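Long-range contacts in virulence protein STM3117 (Salmonella enterica subsp. enterica serovar Typhimurium, PDB 3HUH), which promotes the replication of the bacterium inside host macrophages and may take part in building or modifying the peptidoglycan of the cell wall: residues A[82-87]-A[132-137]; A[28-33]-A[69-74]; A[126-131]-A[138-143]. One frame throughout, in Å; residues are numbered along the deposited sequence.

Contact 1: residues A[82-87]-A[132-137]; sequences PTPGSA and DPDGNL
Gly85 and Asn136 come closest where two turns meet, their CA atoms 4.1 Å apart. The Asn136 side chain bends across the gap: its CG packs 3.7 Å from Ala87 CB, and its amide end lies beside the backbone of residues 85 to 87. Gly85 CA comes within 3.2 Å of Asp134 O, and its positive phi puts it at the third position of the type II turn 83-86. A backbone bond runs from Leu137 N to Ala87 O (2.9 Å). At the other end Asp134 lays OD1 against Pro84 CB at 3.6 Å, with CG turned beside its own backbone N (chi1 -68°), while the same oxygen accepts from Ser32 N. A water donates to Asp134 O and, weakly, to Pro84 O.

Behind this first shell each turn is braced from within. Ser86 OG donates to Thr83 O in the carbonyl plane, at 2.7 Å, closing the first turn. In the second, Asp132 OD1 accepts from both Asp134 N (3.0 Å) and Asn136 N (2.9 Å), which reach it from opposite faces of the carboxylate plane. Asp132 OD2 is held by Tyr41 of helix 34-43. Gly85 O also accepts from Ser80 of the second subunit. The Asp132 grip is an Asx turn in the type I turn of the 123-131/137-142 hairpin, and the Leu137 bond begins the parallel pairing of strands 88-93 and 137-142 in the second sheet of this VOC fold.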
ATOM      1  N   PRO A  82       4.654   3.879 -12.945  1.00 18.96           N
ATOM      2  CA  PRO A  82       4.654   2.471 -12.518  1.00 18.80           C
ATOM      3  C   PRO A  82       6.099   1.996 -12.489  1.00 18.37           C
ATOM      4  O   PRO A  82       6.785   2.041 -13.507  1.00 19.00           O
ATOM      5  CB  PRO A  82       3.840   1.777 -13.612  1.00 18.80           C
ATOM      6  CG  PRO A  82       2.938   2.867 -14.113  1.00 21.37           C
ATOM      7  CD  PRO A  82       3.872   4.043 -14.180  1.00 19.67           C
ATOM      8  N   THR A  83       6.549   1.520 -11.335  1.00 17.26           N
ATOM      9  CA  THR A  83       7.934   1.113 -11.187  1.00 18.43           C
ATOM     10  C   THR A  83       8.151  -0.123 -10.321  1.00 16.93           C
ATOM     11  O   THR A  83       7.821  -0.130  -9.135  1.00 16.51           O
ATOM     12  CB  THR A  83       8.752   2.273 -10.567  1.00 18.89           C
ATOM     13  OG1 THR A  83       8.584   3.464 -11.353  1.00 18.11           O
ATOM     14  CG2 THR A  83      10.237   1.911 -10.492  1.00 18.94           C
ATOM     15  N   PRO A  84       8.715  -1.191 -10.903  1.00 17.12           N
ATOM     16  CA  PRO A  84       8.955  -2.394 -10.096  1.00 17.27           C
ATOM     17  C   PRO A  84       9.996  -2.046  -9.029  1.00 19.47           C
ATOM     18  O   PRO A  84      10.956  -1.324  -9.312  1.00 20.13           O
ATOM     19  CB  PRO A  84       9.503  -3.390 -11.117  1.00 18.21           C
ATOM     20  CG  PRO A  84       8.799  -2.988 -12.384  1.00 18.13           C
ATOM     21  CD  PRO A  84       8.916  -1.471 -12.337  1.00 17.51           C
ATOM     22  N   GLY A  85       9.796  -2.537  -7.808  1.00 18.06           N
ATOM     23  CA  GLY A  85      10.737  -2.269  -6.732  1.00 17.71           C
ATOM     24  C   GLY A  85      10.591  -0.927  -6.033  1.00 18.21           C
ATOM     25  O   GLY A  85      11.460  -0.536  -5.251  1.00 18.26           O
ATOM     26  N   SER A  86       9.494  -0.223  -6.294  1.00 17.29           N
ATOM     27  CA  SER A  86       9.255   1.084  -5.689  1.00 17.31           C
ATOM     28  C   SER A  86       8.378   1.035  -4.436  1.00 18.28           C
ATOM     29  O   SER A  86       8.139   2.067  -3.802  1.00 18.82           O
ATOM     30  CB  SER A  86       8.610   2.026  -6.714  1.00 17.75           C
ATOM     31  OG  SER A  86       7.325   1.571  -7.107  1.00 17.27           O
ATOM     32  N   ALA A  87       7.901  -0.155  -4.078  1.00 17.37           N
ATOM     33  CA  ALA A  87       7.051  -0.297  -2.902  1.00 16.05           C
ATOM     34  C   ALA A  87       7.838  -0.536  -1.618  1.00 16.84           C
ATOM     35  O   ALA A  87       8.890  -1.183  -1.624  1.00 15.96           O
ATOM     36  CB  ALA A  87       6.044  -1.425  -3.111  1.00 16.98           C
ATOM     37  N   ASP A 132      11.174  -8.456  -2.002  1.00 19.24           N
ATOM     38  CA  ASP A 132      10.498  -9.380  -2.893  1.00 19.12           C
ATOM     39  C   ASP A 132      11.317  -9.484  -4.181  1.00 18.17           C
ATOM     40  O   ASP A 132      12.358  -8.840  -4.308  1.00 19.20           O
ATOM     41  CB  ASP A 132       9.032  -8.955  -3.129  1.00 19.06           C
ATOM     42  CG  ASP A 132       8.872  -7.776  -4.075  1.00 18.08           C
ATOM     43  OD1 ASP A 132       9.869  -7.178  -4.529  1.00 18.76           O
ATOM     44  OD2 ASP A 132       7.702  -7.448  -4.368  1.00 18.37           O
ATOM     45  N   PRO A 133      10.874 -10.305  -5.142  1.00 19.26           N
ATOM     46  CA  PRO A 133      11.616 -10.468  -6.400  1.00 19.61           C
ATOM     47  C   PRO A 133      11.987  -9.213  -7.181  1.00 20.80           C
ATOM     48  O   PRO A 133      12.989  -9.205  -7.910  1.00 21.23           O
ATOM     49  CB  PRO A 133      10.717 -11.399  -7.201  1.00 20.51           C
ATOM     50  CG  PRO A 133      10.139 -12.269  -6.144  1.00 21.56           C
ATOM     51  CD  PRO A 133       9.751 -11.256  -5.083  1.00 20.45           C
ATOM     52  N   ASP A 134      11.197  -8.156  -7.026  1.00 19.01           N
ATOM     53  CA  ASP A 134      11.453  -6.917  -7.751  1.00 19.40           C
ATOM     54  C   ASP A 134      12.221  -5.882  -6.943  1.00 17.87           C
ATOM     55  O   ASP A 134      12.541  -4.813  -7.447  1.00 18.56           O
ATOM     56  CB  ASP A 134      10.132  -6.326  -8.250  1.00 18.22           C
ATOM     57  CG  ASP A 134       9.491  -7.172  -9.338  1.00 20.12           C
ATOM     58  OD1 ASP A 134       9.786  -6.941 -10.532  1.00 19.98           O
ATOM     59  OD2 ASP A 134       8.709  -8.087  -8.999  1.00 20.17           O
ATOM     60  N   GLY A 135      12.522  -6.199  -5.687  1.00 19.60           N
ATOM     61  CA  GLY A 135      13.263  -5.263  -4.865  1.00 18.65           C
ATOM     62  C   GLY A 135      12.408  -4.435  -3.922  1.00 18.63           C
ATOM     63  O   GLY A 135      12.925  -3.571  -3.210  1.00 19.84           O
ATOM     64  N   ASN A 136      11.098  -4.673  -3.921  1.00 17.57           N
ATOM     65  CA  ASN A 136      10.222  -3.940  -3.017  1.00 16.91           C
ATOM     66  C   ASN A 136      10.652  -4.290  -1.596  1.00 17.69           C
ATOM     67  O   ASN A 136      11.046  -5.431  -1.317  1.00 17.91           O
ATOM     68  CB  ASN A 136       8.760  -4.353  -3.213  1.00 15.99           C
ATOM     69  CG  ASN A 136       8.224  -3.991  -4.591  1.00 15.68           C
ATOM     70  OD1 ASN A 136       7.607  -4.817  -5.264  1.00 18.24           O
ATOM     71  ND2 ASN A 136       8.449  -2.758  -5.009  1.00 14.03           N
ATOM     72  N   LEU A 137      10.595  -3.312  -0.701  1.00 16.51           N
ATOM     73  CA  LEU A 137      10.965  -3.559   0.687  1.00 17.12           C
ATOM     74  C   LEU A 137       9.727  -4.045   1.428  1.00 17.12           C
ATOM     75  O   LEU A 137       8.679  -3.386   1.410  1.00 19.16           O
ATOM     76  CB  LEU A 137      11.498  -2.286   1.341  1.00 15.78           C
ATOM     77  CG  LEU A 137      11.990  -2.452   2.784  1.00 17.95           C
ATOM     78  CD1 LEU A 137      13.215  -3.367   2.820  1.00 20.13           C
ATOM     79  CD2 LEU A 137      12.321  -1.090   3.361  1.00 18.06           C
TER
HETATM   80  O   HOH W   1      13.262  -3.816  -9.953  1.00 37.47           O

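Contact 2: residues A[28-33]-A[69-74]; sequences VLTVSD and HQQEME
Gln70 runs past the end of strand 28-31 and meets Ser32 and Asp33 along its length. Its CB stands 4.0 Å from Val31 O. CG, anti to the backbone N (chi1 -179°), lies against Ser32 O at 3.5 Å, and CD stays close to the same oxygen. The extended chain then carries OE1 to Asp33 CA (3.6 Å), where it accepts from Ile34 N at the start of helix 34-43. A water donates to this OE1 and, weakly, to Asp33 OD1; amide and carboxylate lie side by side, their planes 17° apart. Asp33 is the N-cap of that helix, and its OD2 is bonded to Thr36 OG1, so the capping residue and the end of Gln70 meet at one helix terminus.

The backbones pair in parallel, Thr30 with His69 and Val31 with Gln70. Val31 makes two of the bonds, donating its N to His69 O (2.8 Å) and accepting Gln71 N at its O (2.9 Å). Leu29 O receives His69 N. On the Thr30 face, Val28 CG1 sits over the centre of the His69 imidazole, 3.5 Å from the centroid and 8° off the ring normal, a CH-pi contact; Phe75 meets the same ring edge-to-face. Farther along, Glu74 crosses Thr30 at about a right angle, bringing OE1 within 3.1 Å of Thr30 CG2, while its OE2 forms a salt bridge with Lys78. On the opposite face Val31 packs on Thr37 of helix 34-43. First and last strands lying side by side and parallel, with the helix following the first, are characteristic of the beta-alpha-beta-beta-beta module of the VOC superfamily, here the first of its two copies.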
ATOM      1  N   VAL A  28      -1.758  -1.649  -5.916  1.00 13.83           N
ATOM      2  CA  VAL A  28      -1.238  -2.321  -7.090  1.00 15.62           C
ATOM      3  C   VAL A  28       0.280  -2.308  -7.153  1.00 15.33           C
ATOM      4  O   VAL A  28       0.916  -1.261  -7.019  1.00 15.17           O
ATOM      5  CB  VAL A  28      -1.772  -1.675  -8.393  1.00 16.25           C
ATOM      6  CG1 VAL A  28      -1.168  -2.368  -9.610  1.00 16.83           C
ATOM      7  CG2 VAL A  28      -3.288  -1.770  -8.444  1.00 18.36           C
ATOM      8  N   LEU A  29       0.854  -3.490  -7.340  1.00 15.78           N
ATOM      9  CA  LEU A  29       2.292  -3.618  -7.486  1.00 14.84           C
ATOM     10  C   LEU A  29       2.554  -3.894  -8.959  1.00 15.09           C
ATOM     11  O   LEU A  29       1.893  -4.738  -9.560  1.00 14.91           O
ATOM     12  CB  LEU A  29       2.841  -4.786  -6.657  1.00 15.35           C
ATOM     13  CG  LEU A  29       2.883  -4.638  -5.136  1.00 15.53           C
ATOM     14  CD1 LEU A  29       3.481  -5.904  -4.519  1.00 18.56           C
ATOM     15  CD2 LEU A  29       3.728  -3.417  -4.767  1.00 17.77           C
ATOM     16  N   THR A  30       3.497  -3.162  -9.543  1.00 14.74           N
ATOM     17  CA  THR A  30       3.863  -3.380 -10.936  1.00 15.63           C
ATOM     18  C   THR A  30       5.127  -4.225 -10.873  1.00 16.32           C
ATOM     19  O   THR A  30       6.125  -3.828 -10.271  1.00 17.05           O
ATOM     20  CB  THR A  30       4.115  -2.049 -11.656  1.00 15.82           C
ATOM     21  OG1 THR A  30       2.889  -1.310 -11.677  1.00 16.42           O
ATOM     22  CG2 THR A  30       4.580  -2.289 -13.098  1.00 15.76           C
ATOM     23  N   VAL A  31       5.075  -5.397 -11.496  1.00 16.80           N
ATOM     24  CA  VAL A  31       6.190  -6.335 -11.443  1.00 17.46           C
ATOM     25  C   VAL A  31       6.700  -6.810 -12.801  1.00 18.42           C
ATOM     26  O   VAL A  31       5.990  -6.742 -13.806  1.00 19.22           O
ATOM     27  CB  VAL A  31       5.791  -7.567 -10.594  1.00 15.75           C
ATOM     28  CG1 VAL A  31       5.405  -7.119  -9.189  1.00 16.04           C
ATOM     29  CG2 VAL A  31       4.628  -8.299 -11.245  1.00 17.26           C
ATOM     30  N   SER A  32       7.939  -7.295 -12.827  1.00 19.56           N
ATOM     31  CA  SER A  32       8.516  -7.783 -14.077  1.00 21.00           C
ATOM     32  C   SER A  32       7.907  -9.120 -14.495  1.00 21.76           C
ATOM     33  O   SER A  32       7.653  -9.352 -15.681  1.00 21.57           O
ATOM     34  CB  SER A  32      10.043  -7.906 -13.954  1.00 22.22           C
ATOM     35  OG  SER A  32      10.423  -8.833 -12.952  1.00 28.97           O
ATOM     36  N   ASP A  33       7.657  -9.992 -13.523  1.00 20.39           N
ATOM     37  CA  ASP A  33       7.081 -11.301 -13.809  1.00 20.26           C
ATOM     38  C   ASP A  33       6.075 -11.725 -12.737  1.00 19.26           C
ATOM     39  O   ASP A  33       6.450 -12.070 -11.614  1.00 18.67           O
ATOM     40  CB  ASP A  33       8.188 -12.350 -13.910  1.00 23.59           C
ATOM     41  CG  ASP A  33       7.675 -13.682 -14.414  1.00 26.11           C
ATOM     42  OD1 ASP A  33       7.409 -13.796 -15.631  1.00 31.11           O
ATOM     43  OD2 ASP A  33       7.515 -14.607 -13.597  1.00 28.43           O
ATOM     44  N   HIS A  69       0.190  -6.003 -11.613  1.00 15.50           N
ATOM     45  CA  HIS A  69       0.256  -5.539 -13.003  1.00 15.96           C
ATOM     46  C   HIS A  69       1.632  -5.980 -13.484  1.00 14.63           C
ATOM     47  O   HIS A  69       2.637  -5.737 -12.810  1.00 16.47           O
ATOM     48  CB  HIS A  69       0.232  -4.012 -13.126  1.00 15.34           C
ATOM     49  CG  HIS A  69      -1.125  -3.388 -13.017  1.00 17.85           C
ATOM     50  ND1 HIS A  69      -2.267  -4.097 -12.720  1.00 18.96           N
ATOM     51  CD2 HIS A  69      -1.508  -2.096 -13.148  1.00 15.09           C
ATOM     52  CE1 HIS A  69      -3.296  -3.269 -12.670  1.00 17.07           C
ATOM     53  NE2 HIS A  69      -2.861  -2.048 -12.926  1.00 21.72           N
ATOM     54  N   GLN A  70       1.699  -6.630 -14.637  1.00 16.82           N
ATOM     55  CA  GLN A  70       2.999  -7.027 -15.150  1.00 16.17           C
ATOM     56  C   GLN A  70       3.449  -5.955 -16.138  1.00 15.97           C
ATOM     57  O   GLN A  70       2.632  -5.377 -16.856  1.00 16.56           O
ATOM     58  CB  GLN A  70       2.910  -8.387 -15.846  1.00 17.27           C
ATOM     59  CG  GLN A  70       4.228  -8.893 -16.404  1.00 18.88           C
ATOM     60  CD  GLN A  70       4.170 -10.368 -16.767  1.00 22.49           C
ATOM     61  OE1 GLN A  70       4.195 -11.235 -15.895  1.00 21.98           O
ATOM     62  NE2 GLN A  70       4.074 -10.659 -18.064  1.00 25.16           N
ATOM     63  N   GLN A  71       4.740  -5.667 -16.173  1.00 17.63           N
ATOM     64  CA  GLN A  71       5.216  -4.665 -17.112  1.00 17.43           C
ATOM     65  C   GLN A  71       4.821  -5.072 -18.528  1.00 19.15           C
ATOM     66  O   GLN A  71       4.797  -6.260 -18.857  1.00 20.31           O
ATOM     67  CB  GLN A  71       6.731  -4.514 -17.011  1.00 20.66           C
ATOM     68  CG  GLN A  71       7.180  -3.903 -15.694  1.00 22.87           C
ATOM     69  CD  GLN A  71       8.666  -3.631 -15.659  1.00 24.18           C
ATOM     70  OE1 GLN A  71       9.479  -4.557 -15.669  1.00 26.43           O
ATOM     71  NE2 GLN A  71       9.032  -2.355 -15.629  1.00 26.12           N
ATOM     72  N   GLU A  72       4.497  -4.071 -19.341  1.00 19.26           N
ATOM     73  CA  GLU A  72       4.086  -4.242 -20.731  1.00 20.09           C
ATOM     74  C   GLU A  72       2.610  -4.609 -20.855  1.00 21.90           C
ATOM     75  O   GLU A  72       2.084  -4.727 -21.960  1.00 22.42           O
ATOM     76  CB  GLU A  72       4.966  -5.276 -21.438  1.00 23.26           C
ATOM     77  CG  GLU A  72       6.434  -4.888 -21.467  1.00 24.94           C
ATOM     78  CD  GLU A  72       6.676  -3.539 -22.128  1.00 29.44           C
ATOM     79  OE1 GLU A  72       6.410  -3.408 -23.340  1.00 31.49           O
ATOM     80  OE2 GLU A  72       7.131  -2.606 -21.435  1.00 32.70           O
ATOM     81  N   MET A  73       1.944  -4.806 -19.720  1.00 20.57           N
ATOM     82  CA  MET A  73       0.509  -5.076 -19.741  1.00 21.06           C
ATOM     83  C   MET A  73      -0.166  -4.558 -18.478  1.00 19.85           C
ATOM     84  O   MET A  73      -0.969  -5.236 -17.845  1.00 20.17           O
ATOM     85  CB  MET A  73       0.203  -6.563 -19.984  1.00 21.63           C
ATOM     86  CG  MET A  73       0.623  -7.558 -18.931  1.00 20.57           C
ATOM     87  SD  MET A  73       0.278  -9.265 -19.518  1.00 17.59           S
ATOM     88  CE  MET A  73      -1.519  -9.213 -19.766  1.00 20.24           C
ATOM     89  N   GLU A  74       0.164  -3.313 -18.140  1.00 18.43           N
ATOM     90  CA  GLU A  74      -0.392  -2.644 -16.970  1.00 20.32           C
ATOM     91  C   GLU A  74      -1.772  -2.054 -17.285  1.00 21.45           C
ATOM     92  O   GLU A  74      -1.920  -1.262 -18.214  1.00 24.89           O
ATOM     93  CB  GLU A  74       0.562  -1.533 -16.524  1.00 20.02           C
ATOM     94  CG  GLU A  74       1.964  -2.042 -16.220  1.00 18.47           C
ATOM     95  CD  GLU A  74       3.000  -0.935 -16.154  1.00 20.11           C
ATOM     96  OE1 GLU A  74       4.203  -1.257 -16.048  1.00 21.57           O
ATOM     97  OE2 GLU A  74       2.613   0.245 -16.210  1.00 22.61           O
TER
HETATM   98  O   HOH W   2       4.365 -14.188 -15.494  1.00 34.04           O

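Contact 3: residues A[126-131]-A[138-143]; sequences MSIYIR and IEISQY
Tyr129 and Glu139 lie side by side on one face of an antiparallel beta hairpin, strands 123-131 and 137-142 of the second VOC module. Both point the same way, the ring and carboxylate planes 24° apart, and Glu139 CG rests over one ring face, offset toward the rim, 4.0 Å from the centroid. The extended Glu139 chain, CG anti to its backbone N (chi1 -176°), runs along the ring, whose hydroxyl is bonded to Arg118 NE on the neighbouring strand. His26 of the second subunit packs on this glutamate, consistent with the face lining the cup that holds the active site in VOC relatives.

The other face is wholly aliphatic at its centre. Ile128 and Ile140 run alongside each other, CG2 of the former 3.6 Å from CB of the latter. Ile130 crosses its neighbours at a slant instead: CG1 meets Ile138 CB at 3.9 Å and CD1 meets Ile140 CD1. Helix 97-106 packs on Ile128 and Ile130 from this side.

Paired backbone bonds join Met126 to Gln142, Ile128 to Ile140 and Ile130 to Ile138; the shortest include Ile138 N to Ile130 O, 2.8 Å. Between them a short chain of hydrogen bonds runs from Ser141 OG to Ser127 OG (2.7 Å) and on to the anti lone pair of Glu139 OE2, also at 2.7 Å.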
ATOM      1  N   MET A 126       7.912  -4.860  16.357  1.00 20.17           N
ATOM      2  CA  MET A 126       9.237  -5.444  16.145  1.00 20.87           C
ATOM      3  C   MET A 126       9.193  -5.817  14.671  1.00 19.42           C
ATOM      4  O   MET A 126       8.320  -6.572  14.252  1.00 19.86           O
ATOM      5  CB  MET A 126       9.453  -6.699  16.993  1.00 21.24           C
ATOM      6  CG  MET A 126      10.901  -7.241  16.941  1.00 21.88           C
ATOM      7  SD  MET A 126      12.172  -6.087  17.591  1.00 21.08           S
ATOM      8  CE  MET A 126      11.265  -5.370  18.880  1.00 18.71           C
ATOM      9  N   SER A 127      10.130  -5.289  13.891  1.00 18.89           N
ATOM     10  CA  SER A 127      10.132  -5.531  12.453  1.00 18.27           C
ATOM     11  C   SER A 127      11.323  -6.282  11.888  1.00 19.01           C
ATOM     12  O   SER A 127      12.448  -6.151  12.366  1.00 18.65           O
ATOM     13  CB  SER A 127      10.042  -4.201  11.702  1.00 18.73           C
ATOM     14  OG  SER A 127       8.889  -3.465  12.054  1.00 19.94           O
ATOM     15  N   ILE A 128      11.047  -7.053  10.844  1.00 18.61           N
ATOM     16  CA  ILE A 128      12.069  -7.791  10.123  1.00 20.31           C
ATOM     17  C   ILE A 128      11.852  -7.339   8.678  1.00 20.56           C
ATOM     18  O   ILE A 128      10.710  -7.215   8.231  1.00 21.61           O
ATOM     19  CB  ILE A 128      11.871  -9.320  10.267  1.00 22.78           C
ATOM     20  CG1 ILE A 128      13.074 -10.056   9.671  1.00 24.73           C
ATOM     21  CG2 ILE A 128      10.580  -9.751   9.607  1.00 24.42           C
ATOM     22  CD1 ILE A 128      14.371  -9.795  10.419  1.00 26.01           C
ATOM     23  N   TYR A 129      12.935  -7.059   7.959  1.00 19.76           N
ATOM     24  CA  TYR A 129      12.833  -6.595   6.578  1.00 19.64           C
ATOM     25  C   TYR A 129      13.426  -7.562   5.572  1.00 20.82           C
ATOM     26  O   TYR A 129      14.514  -8.100   5.782  1.00 19.72           O
ATOM     27  CB  TYR A 129      13.568  -5.266   6.395  1.00 20.10           C
ATOM     28  CG  TYR A 129      13.053  -4.096   7.197  1.00 19.32           C
ATOM     29  CD1 TYR A 129      12.239  -3.129   6.605  1.00 19.79           C
ATOM     30  CD2 TYR A 129      13.432  -3.919   8.526  1.00 19.41           C
ATOM     31  CE1 TYR A 129      11.824  -2.005   7.316  1.00 21.86           C
ATOM     32  CE2 TYR A 129      13.023  -2.800   9.246  1.00 20.97           C
ATOM     33  CZ  TYR A 129      12.223  -1.845   8.634  1.00 22.26           C
ATOM     34  OH  TYR A 129      11.849  -0.718   9.326  1.00 23.75           O
ATOM     35  N   ILE A 130      12.705  -7.771   4.477  1.00 18.83           N
ATOM     36  CA  ILE A 130      13.177  -8.620   3.384  1.00 18.69           C
ATOM     37  C   ILE A 130      12.779  -7.914   2.094  1.00 18.24           C
ATOM     38  O   ILE A 130      12.145  -6.856   2.124  1.00 17.46           O
ATOM     39  CB  ILE A 130      12.547 -10.041   3.405  1.00 18.91           C
ATOM     40  CG1 ILE A 130      11.018  -9.951   3.336  1.00 20.29           C
ATOM     41  CG2 ILE A 130      12.991 -10.786   4.657  1.00 19.31           C
ATOM     42  CD1 ILE A 130      10.323 -11.289   3.275  1.00 20.16           C
ATOM     43  N   ARG A 131      13.164  -8.479   0.960  1.00 19.60           N
ATOM     44  CA  ARG A 131      12.810  -7.886  -0.318  1.00 20.11           C
ATOM     45  C   ARG A 131      12.125  -8.910  -1.193  1.00 19.28           C
ATOM     46  O   ARG A 131      12.445 -10.100  -1.135  1.00 20.21           O
ATOM     47  CB  ARG A 131      14.047  -7.361  -1.045  1.00 22.51           C
ATOM     48  CG  ARG A 131      14.619  -6.103  -0.430  1.00 23.58           C
ATOM     49  CD  ARG A 131      15.708  -5.494  -1.287  1.00 24.84           C
ATOM     50  NE  ARG A 131      16.364  -4.404  -0.571  1.00 23.63           N
ATOM     51  CZ  ARG A 131      15.815  -3.218  -0.334  1.00 25.44           C
ATOM     52  NH1 ARG A 131      14.590  -2.948  -0.769  1.00 24.75           N
ATOM     53  NH2 ARG A 131      16.485  -2.309   0.362  1.00 25.52           N
ATOM     54  N   ILE A 138       9.849  -5.204   2.064  1.00 16.80           N
ATOM     55  CA  ILE A 138       8.741  -5.777   2.813  1.00 17.30           C
ATOM     56  C   ILE A 138       9.118  -5.851   4.285  1.00 17.70           C
ATOM     57  O   ILE A 138      10.071  -6.529   4.663  1.00 18.70           O
ATOM     58  CB  ILE A 138       8.395  -7.191   2.305  1.00 17.90           C
ATOM     59  CG1 ILE A 138       8.107  -7.148   0.798  1.00 18.51           C
ATOM     60  CG2 ILE A 138       7.205  -7.740   3.078  1.00 18.47           C
ATOM     61  CD1 ILE A 138       6.992  -6.197   0.389  1.00 18.77           C
ATOM     62  N   GLU A 139       8.359  -5.131   5.101  1.00 16.54           N
ATOM     63  CA  GLU A 139       8.568  -5.073   6.538  1.00 17.23           C
ATOM     64  C   GLU A 139       7.496  -5.954   7.171  1.00 16.84           C
ATOM     65  O   GLU A 139       6.306  -5.683   7.027  1.00 17.86           O
ATOM     66  CB  GLU A 139       8.423  -3.616   7.012  1.00 18.53           C
ATOM     67  CG  GLU A 139       8.702  -3.371   8.497  1.00 19.57           C
ATOM     68  CD  GLU A 139       8.465  -1.921   8.919  1.00 22.12           C
ATOM     69  OE1 GLU A 139       8.223  -1.067   8.037  1.00 23.31           O
ATOM     70  OE2 GLU A 139       8.524  -1.627  10.138  1.00 20.50           O
ATOM     71  N   ILE A 140       7.913  -7.027   7.837  1.00 16.52           N
ATOM     72  CA  ILE A 140       6.968  -7.926   8.502  1.00 17.35           C
ATOM     73  C   ILE A 140       7.101  -7.625   9.991  1.00 18.45           C
ATOM     74  O   ILE A 140       8.191  -7.740  10.563  1.00 17.90           O
ATOM     75  CB  ILE A 140       7.290  -9.402   8.209  1.00 18.05           C
ATOM     76  CG1 ILE A 140       7.238  -9.641   6.697  1.00 19.35           C
ATOM     77  CG2 ILE A 140       6.274 -10.299   8.893  1.00 17.79           C
ATOM     78  CD1 ILE A 140       7.801 -10.968   6.248  1.00 19.86           C
ATOM     79  N   SER A 141       5.992  -7.251  10.621  1.00 16.70           N
ATOM     80  CA  SER A 141       6.043  -6.847  12.021  1.00 17.32           C
ATOM     81  C   SER A 141       4.976  -7.402  12.957  1.00 18.52           C
ATOM     82  O   SER A 141       3.875  -7.742  12.541  1.00 19.92           O
ATOM     83  CB  SER A 141       5.989  -5.318  12.080  1.00 17.87           C
ATOM     84  OG  SER A 141       6.791  -4.744  11.059  1.00 16.76           O
ATOM     85  N   GLN A 142       5.324  -7.476  14.237  1.00 19.65           N
ATOM     86  CA  GLN A 142       4.399  -7.933  15.264  1.00 21.36           C
ATOM     87  C   GLN A 142       4.318  -6.829  16.310  1.00 22.96           C
ATOM     88  O   GLN A 142       5.348  -6.274  16.712  1.00 22.65           O
ATOM     89  CB  GLN A 142       4.899  -9.221  15.924  1.00 22.73           C
ATOM     90  CG  GLN A 142       4.067  -9.641  17.127  1.00 25.56           C
ATOM     91  CD  GLN A 142       4.597 -10.888  17.796  1.00 26.88           C
ATOM     92  OE1 GLN A 142       5.808 -11.071  17.925  1.00 26.62           O
ATOM     93  NE2 GLN A 142       3.691 -11.752  18.241  1.00 28.73           N
ATOM     94  N   TYR A 143       3.107  -6.494  16.740  1.00 23.31           N
ATOM     95  CA  TYR A 143       2.948  -5.456  17.750  1.00 24.32           C
ATOM     96  C   TYR A 143       3.440  -5.944  19.106  1.00 24.70           C
ATOM     97  O   TYR A 143       3.195  -7.129  19.421  1.00 25.01           O
ATOM     98  CB  TYR A 143       1.482  -5.025  17.862  1.00 24.67           C
ATOM     99  CG  TYR A 143       1.140  -3.844  16.986  1.00 23.61           C
ATOM    100  CD1 TYR A 143       0.695  -4.023  15.678  1.00 21.99           C
ATOM    101  CD2 TYR A 143       1.319  -2.542  17.450  1.00 22.66           C
ATOM    102  CE1 TYR A 143       0.442  -2.925  14.850  1.00 22.58           C
ATOM    103  CE2 TYR A 143       1.071  -1.444  16.636  1.00 23.10           C
ATOM    104  CZ  TYR A 143       0.635  -1.645  15.337  1.00 22.25           C
ATOM    105  OH  TYR A 143       0.402  -0.555  14.539  1.00 22.81           O
TER

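Overall arrangement
Contacts 2 and 3 lie in the two sheets, on opposite sides of the chain's centre and about 24 Å apart between their centres. Contact 1 joins them: its centre is about 10 Å from that of contact 2 and about 16 Å from that of contact 3. Pro84 CG packs 3.3 Å from Gln71 NE2 on the contact 2 side, while Leu137 CD2 packs 3.8 Å from Tyr129 CD1, and residues 132-136 form the turn of the contact 3 hairpin. All three contacts touch the second subunit. By analogy with VOC relatives, the sheet face bearing Glu139 probably lines the pocket.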